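Local coordinates for protein Xaa-Pro Dipeptidase (Alteromonas macleodii, PDB 2QS8) that probably works as a metal-dependent carboxypeptidase or dipeptidase of the amidohydrolase superfamily, and holds a methionine in its active site, at residues D52-R57 / V402-G407; E216-V221 / I246-D251; G256-L261 / G306-D311. One frame throughout, in Å; residues are numbered along the deposited sequence.

Interaction 1: D52-R57 / V402-G407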
loop_
_atom_site.group_PDB
_atom_site.type_symbol
_atom_site.label_atom_id
_atom_site.label_comp_id
_atom_site.label_asym_id
_atom_site.label_seq_id
_atom_site.Cartn_x
_atom_site.Cartn_y
_atom_site.Cartn_z
ATOM N N ASP A 52 27.202 -32.862 -45.336
ATOM C CA ASP A 52 27.795 -33.386 -44.113
ATOM C C ASP A 52 27.148 -34.681 -43.679
ATOM O O ASP A 52 25.949 -34.882 -43.872
ATOM C CB ASP A 52 27.678 -32.375 -42.975
ATOM C CG ASP A 52 28.528 -31.148 -43.195
ATOM O OD1 ASP A 52 28.121 -30.263 -43.977
ATOM O OD2 ASP A 52 29.613 -31.073 -42.583
ATOM N N TYR A 53 27.950 -35.547 -43.070
ATOM C CA TYR A 53 27.485 -36.842 -42.600
ATOM C C TYR A 53 27.967 -37.112 -41.178
ATOM O O TYR A 53 29.132 -36.890 -40.854
ATOM C CB TYR A 53 27.984 -37.943 -43.545
ATOM C CG TYR A 53 27.747 -39.362 -43.066
ATOM C CD1 TYR A 53 26.459 -39.827 -42.796
ATOM C CD2 TYR A 53 28.814 -40.245 -42.907
ATOM C CE1 TYR A 53 26.241 -41.137 -42.379
ATOM C CE2 TYR A 53 28.608 -41.552 -42.491
ATOM C CZ TYR A 53 27.323 -41.990 -42.230
ATOM O OH TYR A 53 27.128 -43.285 -41.821
ATOM N N ILE A 54 27.056 -37.581 -40.332
ATOM C CA ILE A 54 27.374 -37.904 -38.951
ATOM C C ILE A 54 27.012 -39.366 -38.733
ATOM O O ILE A 54 25.834 -39.726 -38.656
ATOM C CB ILE A 54 26.588 -37.015 -37.959
ATOM C CG1 ILE A 54 27.022 -35.551 -38.118
ATOM C CG2 ILE A 54 26.845 -37.471 -36.527
ATOM C CD1 ILE A 54 26.200 -34.567 -37.296
ATOM N N ASP A 55 28.038 -40.200 -38.641
ATOM C CA ASP A 55 27.858 -41.634 -38.469
ATOM C C ASP A 55 27.699 -42.050 -37.013
ATOM O O ASP A 55 28.674 -42.122 -36.276
ATOM C CB ASP A 55 29.047 -42.364 -39.106
ATOM C CG ASP A 55 28.996 -43.862 -38.899
ATOM O OD1 ASP A 55 27.934 -44.384 -38.496
ATOM O OD2 ASP A 55 30.024 -44.518 -39.148
ATOM N N LEU A 56 26.466 -42.339 -36.615
ATOM C CA LEU A 56 26.183 -42.735 -35.242
ATOM C C LEU A 56 25.514 -44.107 -35.193
ATOM O O LEU A 56 24.680 -44.377 -34.320
ATOM C CB LEU A 56 25.275 -41.689 -34.576
ATOM C CG LEU A 56 25.701 -40.216 -34.614
ATOM C CD1 LEU A 56 24.655 -39.375 -33.894
ATOM C CD2 LEU A 56 27.065 -40.034 -33.961
ATOM N N ARG A 57 25.888 -44.971 -36.132
ATOM C CA ARG A 57 25.320 -46.314 -36.203
ATOM C C ARG A 57 25.575 -47.095 -34.919
ATOM O O ARG A 57 24.819 -47.998 -34.572
ATOM C CB ARG A 57 25.901 -47.069 -37.407
ATOM C CG ARG A 57 25.545 -46.455 -38.761
ATOM C CD ARG A 57 26.291 -47.136 -39.897
ATOM N NE ARG A 57 27.713 -46.803 -39.895
ATOM C CZ ARG A 57 28.683 -47.635 -40.265
ATOM N NH1 ARG A 57 28.389 -48.866 -40.671
ATOM N NH2 ARG A 57 29.949 -47.239 -40.223
ATOM N N VAL A 402 27.522 -36.712 -27.842
ATOM C CA VAL A 402 27.166 -35.936 -29.020
ATOM C C VAL A 402 26.036 -34.989 -28.664
ATOM O O VAL A 402 25.012 -35.402 -28.124
ATOM C CB VAL A 402 26.721 -36.853 -30.212
ATOM C CG1 VAL A 402 26.187 -36.005 -31.370
ATOM C CG2 VAL A 402 27.897 -37.678 -30.704
ATOM N N VAL A 403 26.222 -33.716 -28.962
ATOM C CA VAL A 403 25.200 -32.731 -28.667
ATOM C C VAL A 403 25.043 -31.803 -29.854
ATOM O O VAL A 403 25.996 -31.131 -30.252
ATOM C CB VAL A 403 25.564 -31.887 -27.416
ATOM C CG1 VAL A 403 24.476 -30.858 -27.144
ATOM C CG2 VAL A 403 25.762 -32.791 -26.210
ATOM N N ILE A 404 23.838 -31.788 -30.420
ATOM C CA ILE A 404 23.514 -30.930 -31.552
ATOM C C ILE A 404 22.405 -29.988 -31.119
ATOM O O ILE A 404 21.403 -30.416 -30.557
ATOM C CB ILE A 404 23.023 -31.738 -32.771
ATOM C CG1 ILE A 404 24.123 -32.710 -33.219
ATOM C CG2 ILE A 404 22.665 -30.792 -33.903
ATOM C CD1 ILE A 404 23.722 -33.656 -34.343
ATOM N N LYS A 405 22.588 -28.705 -31.380
ATOM C CA LYS A 405 21.592 -27.720 -30.996
ATOM C C LYS A 405 21.357 -26.766 -32.150
ATOM O O LYS A 405 22.298 -26.182 -32.685
ATOM C CB LYS A 405 22.075 -26.942 -29.775
ATOM C CG LYS A 405 21.161 -25.801 -29.358
ATOM C CD LYS A 405 21.957 -24.792 -28.543
ATOM C CE LYS A 405 21.177 -23.532 -28.276
ATOM N NZ LYS A 405 22.066 -22.515 -27.669
ATOM N N ASP A 406 20.089 -26.624 -32.524
ATOM C CA ASP A 406 19.691 -25.760 -33.624
ATOM C C ASP A 406 20.386 -26.171 -34.923
ATOM O O ASP A 406 20.801 -25.325 -35.716
ATOM C CB ASP A 406 20.009 -24.300 -33.285
ATOM C CG ASP A 406 19.003 -23.330 -33.875
ATOM O OD1 ASP A 406 17.781 -23.537 -33.672
ATOM O OD2 ASP A 406 19.432 -22.357 -34.531
ATOM N N GLY A 407 20.511 -27.478 -35.131
ATOM C CA GLY A 407 21.145 -27.975 -36.339
ATOM C C GLY A 407 22.660 -27.889 -36.374
ATOM O O GLY A 407 23.266 -28.199 -37.399
#
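Ile54 and Ile404 meet tip to tip, their CD1 methyls 4.0 Å apart. The two side chains have nearly the same shape. In each, CG1 is anti to the carbonyl carbon and lies beside the backbone N (chi1 -65° in Ile54, -60° in Ile404). Each chi2 is then extended, which carries CD1 straight out toward the partner. Two residues along either strand the same kind of contact recurs. Leu56 CD2 comes within 4.1 Å of Val402 CG2, again end to end. These two apolar pairs are the whole contact. The backbones stay well apart: the closest CA atoms, those of Leu56 and Val402, are 9.3 Å from each other. The strands 52-56 and 400-405 are thus joined through methyl groups and not as hydrogen-bonded neighbours. Ile11 of strand 9-16 touches Ile54, Leu56 and Ile404, and Ala385 of strand 383-386 touches Leu56 and Val402, so both pairs lie in a larger apolar layer.

Asp55 points the other way and is held by its own segment. Arg57 grips Asp55 side-on. Arg57 NE meets Asp55 OD1 at 2.8 Å. Arg57 NH2 meets Asp55 OD2 at 2.9 Å. Arg57 N also bonds Asp55 OD1, at 3.2 Å, which makes an Asx turn where the chain turns a corner. NE and N reach OD1 from opposite faces of the carboxylate plane, which should limit its rotation.

Apolar packing between strands from the two ends of the chain is characteristic of the small beta domain that many amidohydrolases carry beside their TIM barrel.

Interaction 2: E216-V221 / I246-D251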
loop_
_atom_site.group_PDB
_atom_site.type_symbol
_atom_site.label_atom_id
_atom_site.label_comp_id
_atom_site.label_asym_id
_atom_site.label_seq_id
_atom_site.Cartn_x
_atom_site.Cartn_y
_atom_site.Cartn_z
ATOM N N GLU A 216 -5.099 -15.176 -1.633
ATOM C CA GLU A 216 -5.219 -13.923 -2.376
ATOM C C GLU A 216 -3.887 -13.549 -3.053
ATOM O O GLU A 216 -3.866 -13.096 -4.195
ATOM C CB GLU A 216 -5.646 -12.806 -1.424
ATOM C CG GLU A 216 -5.607 -11.402 -2.001
ATOM C CD GLU A 216 -5.969 -10.337 -0.959
ATOM O OE1 GLU A 216 -5.383 -10.349 0.147
ATOM O OE2 GLU A 216 -6.837 -9.483 -1.244
ATOM N N GLU A 217 -2.779 -13.740 -2.348
ATOM C CA GLU A 217 -1.476 -13.415 -2.899
ATOM C C GLU A 217 -1.061 -14.347 -4.046
ATOM O O GLU A 217 -0.558 -13.880 -5.065
ATOM C CB GLU A 217 -0.403 -13.420 -1.796
ATOM C CG GLU A 217 -0.617 -12.371 -0.701
ATOM C CD GLU A 217 0.378 -12.486 0.453
ATOM O OE1 GLU A 217 0.765 -13.608 0.830
ATOM O OE2 GLU A 217 0.759 -11.438 1.006
ATOM N N VAL A 218 -1.266 -15.651 -3.902
ATOM C CA VAL A 218 -0.878 -16.550 -4.980
ATOM C C VAL A 218 -1.843 -16.433 -6.157
ATOM O O VAL A 218 -1.445 -16.623 -7.304
ATOM C CB VAL A 218 -0.736 -18.035 -4.500
ATOM C CG1 VAL A 218 -2.042 -18.558 -3.928
ATOM C CG2 VAL A 218 -0.281 -18.898 -5.659
ATOM N N ASP A 219 -3.104 -16.101 -5.891
ATOM C CA ASP A 219 -4.056 -15.910 -6.989
ATOM C C ASP A 219 -3.529 -14.723 -7.811
ATOM O O ASP A 219 -3.538 -14.749 -9.042
ATOM C CB ASP A 219 -5.473 -15.573 -6.478
ATOM C CG ASP A 219 -6.216 -16.790 -5.927
ATOM O OD1 ASP A 219 -5.816 -17.926 -6.241
ATOM O OD2 ASP A 219 -7.209 -16.614 -5.188
ATOM N N ALA A 220 -3.064 -13.689 -7.105
ATOM C CA ALA A 220 -2.531 -12.492 -7.747
ATOM C C ALA A 220 -1.322 -12.818 -8.620
ATOM O O ALA A 220 -1.112 -12.178 -9.640
ATOM C CB ALA A 220 -2.156 -11.445 -6.699
ATOM N N VAL A 221 -0.538 -13.817 -8.211
ATOM C CA VAL A 221 0.633 -14.233 -8.972
ATOM C C VAL A 221 0.183 -14.793 -10.320
ATOM O O VAL A 221 0.706 -14.414 -11.369
ATOM C CB VAL A 221 1.440 -15.346 -8.237
ATOM C CG1 VAL A 221 2.542 -15.875 -9.133
ATOM C CG2 VAL A 221 2.023 -14.814 -6.942
ATOM N N ILE A 246 -1.831 -24.812 -6.359
ATOM C CA ILE A 246 -2.439 -25.708 -7.332
ATOM C C ILE A 246 -3.819 -25.176 -7.688
ATOM O O ILE A 246 -4.173 -25.086 -8.859
ATOM C CB ILE A 246 -2.565 -27.132 -6.768
ATOM C CG1 ILE A 246 -1.174 -27.671 -6.444
ATOM C CG2 ILE A 246 -3.254 -28.045 -7.778
ATOM C CD1 ILE A 246 -1.172 -28.932 -5.619
ATOM N N LYS A 247 -4.592 -24.816 -6.672
ATOM C CA LYS A 247 -5.926 -24.282 -6.903
ATOM C C LYS A 247 -5.883 -22.938 -7.626
ATOM O O LYS A 247 -6.825 -22.580 -8.324
ATOM C CB LYS A 247 -6.678 -24.125 -5.579
ATOM C CG LYS A 247 -7.168 -25.447 -4.997
ATOM C CD LYS A 247 -8.072 -25.262 -3.777
ATOM C CE LYS A 247 -7.303 -24.861 -2.539
ATOM N NZ LYS A 247 -8.218 -24.808 -1.364
ATOM N N ALA A 248 -4.790 -22.192 -7.457
ATOM C CA ALA A 248 -4.677 -20.884 -8.104
ATOM C C ALA A 248 -4.421 -21.035 -9.600
ATOM O O ALA A 248 -4.694 -20.119 -10.379
ATOM C CB ALA A 248 -3.564 -20.053 -7.456
ATOM N N GLY A 249 -3.882 -22.188 -9.992
ATOM C CA GLY A 249 -3.628 -22.441 -11.399
ATOM C C GLY A 249 -2.192 -22.349 -11.879
ATOM O O GLY A 249 -1.958 -22.099 -13.061
ATOM N N VAL A 250 -1.229 -22.555 -10.987
ATOM C CA VAL A 250 0.166 -22.477 -11.389
ATOM C C VAL A 250 0.484 -23.638 -12.342
ATOM O O VAL A 250 -0.246 -24.624 -12.386
ATOM C CB VAL A 250 1.115 -22.489 -10.164
ATOM C CG1 VAL A 250 0.774 -21.335 -9.249
ATOM C CG2 VAL A 250 1.002 -23.800 -9.411
ATOM N N ASP A 251 1.566 -23.505 -13.109
ATOM C CA ASP A 251 1.966 -24.515 -14.079
ATOM C C ASP A 251 2.706 -25.714 -13.500
ATOM O O ASP A 251 2.558 -26.837 -13.988
ATOM C CB ASP A 251 2.814 -23.861 -15.170
ATOM C CG ASP A 251 2.047 -22.798 -15.926
ATOM O OD1 ASP A 251 1.268 -23.158 -16.833
ATOM O OD2 ASP A 251 2.201 -21.602 -15.594
#
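Val218 has chi1 60°, which sets CG1 between the backbone N and the carbonyl carbon and leaves CG2 anti to the N. Both methyls then face Ala248. CG2 lies 3.9 Å from Ala248 CB, and CG1 lies 4.1 Å from the same atom. Asp219 has CG anti to its carbonyl carbon (chi1 -76°), and this swings OD1 toward the same methyl. Asp219 OD1 is 3.3 Å from Ala248 CB, a close van der Waals contact. The polar partner of that oxygen is Gln215 NE2, one turn back on the same helix, so Ala248 packs against a carboxylate that is already bonded.

Ala248 CB is therefore the centre of the contact, touched by two consecutive residues of helix 215-227. Its small size suits the close approach of the backbones, with the CA atoms of Asp219 and Ala248 5.1 Å apart. Gln215 and Val222 of the same helix also touch it. Val250 adds a looser contact, its CG1 4.5 Å from Val218 CG2, and it also packs on Val232 and Val234 of strand 231-236.

Between Ala248 and Val250 the chain leaves its helix at Gly249. The phi of 104° there, with two bonds back into the last turn, makes a Schellman motif. Helices 215-227 and 239-248 flank strand 231-236, and their packing outside the parallel strands is characteristic of a TIM barrel.

Interaction 3: G256-L261 / G306-D311; sequences GTFMDL and GPQISD
Thr257 lies obliquely across both Gln308 and Ile309 and meets them with different branches. Its methyl goes to Gln308, with CG2 3.6 Å from Gln308 CB. Its hydroxyl goes to Ile309, with OG1 3.4 Å from Ile309 CG1 and a little farther from CD1. With chi1 at -54°, CG2 is anti to the backbone N and OG1 is anti to the carbonyl carbon, which sends the branches to separate neighbours.

The carbonyl of Thr257 also takes part. Its O is 3.2 Å from Gln308 CG, a close contact with an aliphatic carbon. The polar partner of this O is the hydroxyl of Thr312. Gln308 starts with CG anti to its backbone N and then bends at chi2 (60°), so its methylenes lie against Thr257 while the amide turns along its own helix toward Asp311 and Thr312. Gln308 NE2 bonds Asp311 OD2 at 3.3 Å, using the anti lone pair, with the oxygen tilted from the amide plane. NE2 also bonds Thr312 OG1.

Phe258 adds a looser contact. Its CD1 is 4.1 Å from Gln308 CG, and the ring and amide planes are 42° apart. One face of the ring is centred over Thr257 CG2, 3.6 Å from the plane, so this methyl touches both Phe258 and Gln308.

The contact is thus mixed. At its closest points Thr257 oxygens meet aliphatic carbons, and they find their hydrogen-bond partners elsewhere, in Thr312 and His237. His237 and Ile309 both line the methionine pocket. This is consistent with the turn supporting one wall of that pocket.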
loop_
_atom_site.group_PDB
_atom_site.type_symbol
_atom_site.label_atom_id
_atom_site.label_comp_id
_atom_site.label_asym_id
_atom_site.label_seq_id
_atom_site.Cartn_x
_atom_site.Cartn_y
_atom_site.Cartn_z
ATOM N N GLY A 256 7.510 -30.615 -3.999
ATOM C CA GLY A 256 6.277 -31.168 -3.448
ATOM C C GLY A 256 6.460 -32.265 -2.412
ATOM O O GLY A 256 5.679 -33.219 -2.352
ATOM N N THR A 257 7.479 -32.104 -1.574
ATOM C CA THR A 257 7.842 -33.077 -0.555
ATOM C C THR A 257 6.720 -33.706 0.267
ATOM O O THR A 257 6.668 -34.923 0.392
ATOM C CB THR A 257 8.887 -32.463 0.399
ATOM O OG1 THR A 257 9.989 -31.980 -0.373
ATOM C CG2 THR A 257 9.380 -33.492 1.414
ATOM N N PHE A 258 5.832 -32.900 0.831
ATOM C CA PHE A 258 4.753 -33.446 1.653
ATOM C C PHE A 258 3.401 -33.403 0.951
ATOM O O PHE A 258 2.348 -33.185 1.563
ATOM C CB PHE A 258 4.712 -32.712 2.990
ATOM C CG PHE A 258 6.032 -32.714 3.705
ATOM C CD1 PHE A 258 6.582 -33.906 4.180
ATOM C CD2 PHE A 258 6.756 -31.536 3.855
ATOM C CE1 PHE A 258 7.832 -33.917 4.787
ATOM C CE2 PHE A 258 7.999 -31.539 4.454
ATOM C CZ PHE A 258 8.543 -32.727 4.922
HETATM N N MSE A 259 3.451 -33.626 -0.354
HETATM C CA MSE A 259 2.262 -33.642 -1.177
HETATM C C MSE A 259 1.300 -34.696 -0.628
HETATM O O MSE A 259 1.707 -35.830 -0.388
HETATM C CB MSE A 259 2.665 -34.008 -2.587
HETATM C CG MSE A 259 1.555 -33.931 -3.575
HETATM SE SE MSE A 259 2.265 -34.719 -5.199
HETATM C CE MSE A 259 3.818 -33.568 -5.636
ATOM N N ASP A 260 0.038 -34.330 -0.410
ATOM C CA ASP A 260 -0.934 -35.299 0.111
ATOM C C ASP A 260 -1.896 -35.805 -0.967
ATOM O O ASP A 260 -1.808 -35.393 -2.119
ATOM C CB ASP A 260 -1.725 -34.709 1.295
ATOM C CG ASP A 260 -2.435 -33.423 0.951
ATOM O OD1 ASP A 260 -2.537 -33.088 -0.240
ATOM O OD2 ASP A 260 -2.907 -32.748 1.886
ATOM N N LEU A 261 -2.801 -36.708 -0.599
ATOM C CA LEU A 261 -3.760 -37.265 -1.555
ATOM C C LEU A 261 -4.596 -36.175 -2.223
ATOM O O LEU A 261 -4.797 -36.194 -3.437
ATOM C CB LEU A 261 -4.691 -38.276 -0.863
ATOM C CG LEU A 261 -5.794 -38.905 -1.729
ATOM C CD1 LEU A 261 -5.175 -39.622 -2.923
ATOM C CD2 LEU A 261 -6.621 -39.880 -0.895
ATOM N N GLY A 306 14.525 -33.727 2.654
ATOM C CA GLY A 306 15.252 -34.558 1.706
ATOM C C GLY A 306 14.868 -36.025 1.484
ATOM O O GLY A 306 14.671 -36.434 0.342
ATOM N N PRO A 307 14.766 -36.844 2.544
ATOM C CA PRO A 307 14.416 -38.268 2.423
ATOM C C PRO A 307 13.021 -38.595 1.889
ATOM O O PRO A 307 12.809 -39.660 1.311
ATOM C CB PRO A 307 14.599 -38.797 3.849
ATOM C CG PRO A 307 15.539 -37.801 4.493
ATOM C CD PRO A 307 15.047 -36.494 3.946
ATOM N N GLN A 308 12.079 -37.679 2.085
ATOM C CA GLN A 308 10.695 -37.880 1.662
ATOM C C GLN A 308 10.403 -37.703 0.171
ATOM O O GLN A 308 9.429 -38.251 -0.332
ATOM C CB GLN A 308 9.785 -36.950 2.472
ATOM C CG GLN A 308 8.299 -37.038 2.143
ATOM C CD GLN A 308 7.721 -38.420 2.383
ATOM O OE1 GLN A 308 7.898 -38.996 3.457
ATOM N NE2 GLN A 308 7.019 -38.957 1.387
ATOM N N ILE A 309 11.228 -36.942 -0.539
ATOM C CA ILE A 309 10.975 -36.715 -1.959
ATOM C C ILE A 309 10.888 -37.995 -2.791
ATOM O O ILE A 309 9.957 -38.160 -3.573
ATOM C CB ILE A 309 12.026 -35.760 -2.561
ATOM C CG1 ILE A 309 11.878 -34.377 -1.915
ATOM C CG2 ILE A 309 11.832 -35.639 -4.065
ATOM C CD1 ILE A 309 12.824 -33.321 -2.454
ATOM N N SER A 310 11.848 -38.901 -2.618
ATOM C CA SER A 310 11.852 -40.162 -3.361
ATOM C C SER A 310 10.559 -40.941 -3.126
ATOM O O SER A 310 10.013 -41.564 -4.043
ATOM C CB SER A 310 13.045 -41.024 -2.941
ATOM O OG SER A 310 12.974 -41.343 -1.562
ATOM N N ASP A 311 10.070 -40.904 -1.892
ATOM C CA ASP A 311 8.849 -41.606 -1.541
ATOM C C ASP A 311 7.634 -40.906 -2.143
ATOM O O ASP A 311 6.730 -41.555 -2.664
ATOM C CB ASP A 311 8.711 -41.692 -0.024
ATOM C CG ASP A 311 7.620 -42.646 0.394
ATOM O OD1 ASP A 311 7.737 -43.846 0.059
ATOM O OD2 ASP A 311 6.647 -42.203 1.042
#

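Overall arrangement
Strand 52-56 comes early in the chain and meets its partner, strand 400-405, only near the C terminus. Interaction 1 therefore closes a loop of 344 residues, and the other two contacts are nested inside it. Interaction 2 comes first, closing a short loop that runs from helix 215-227 through strand 231-236 to the end of helix 239-248. Interaction 3 opens soon after, at 256-261, and closes on helix 299-319. These two follow in series and do not cross. Their nearest atoms are about 6 Å apart. Interaction 1 lies on the opposite side of the chain's centre, joining strands of the beta domain, while interactions 2 and 3 tie together parts of the barrel.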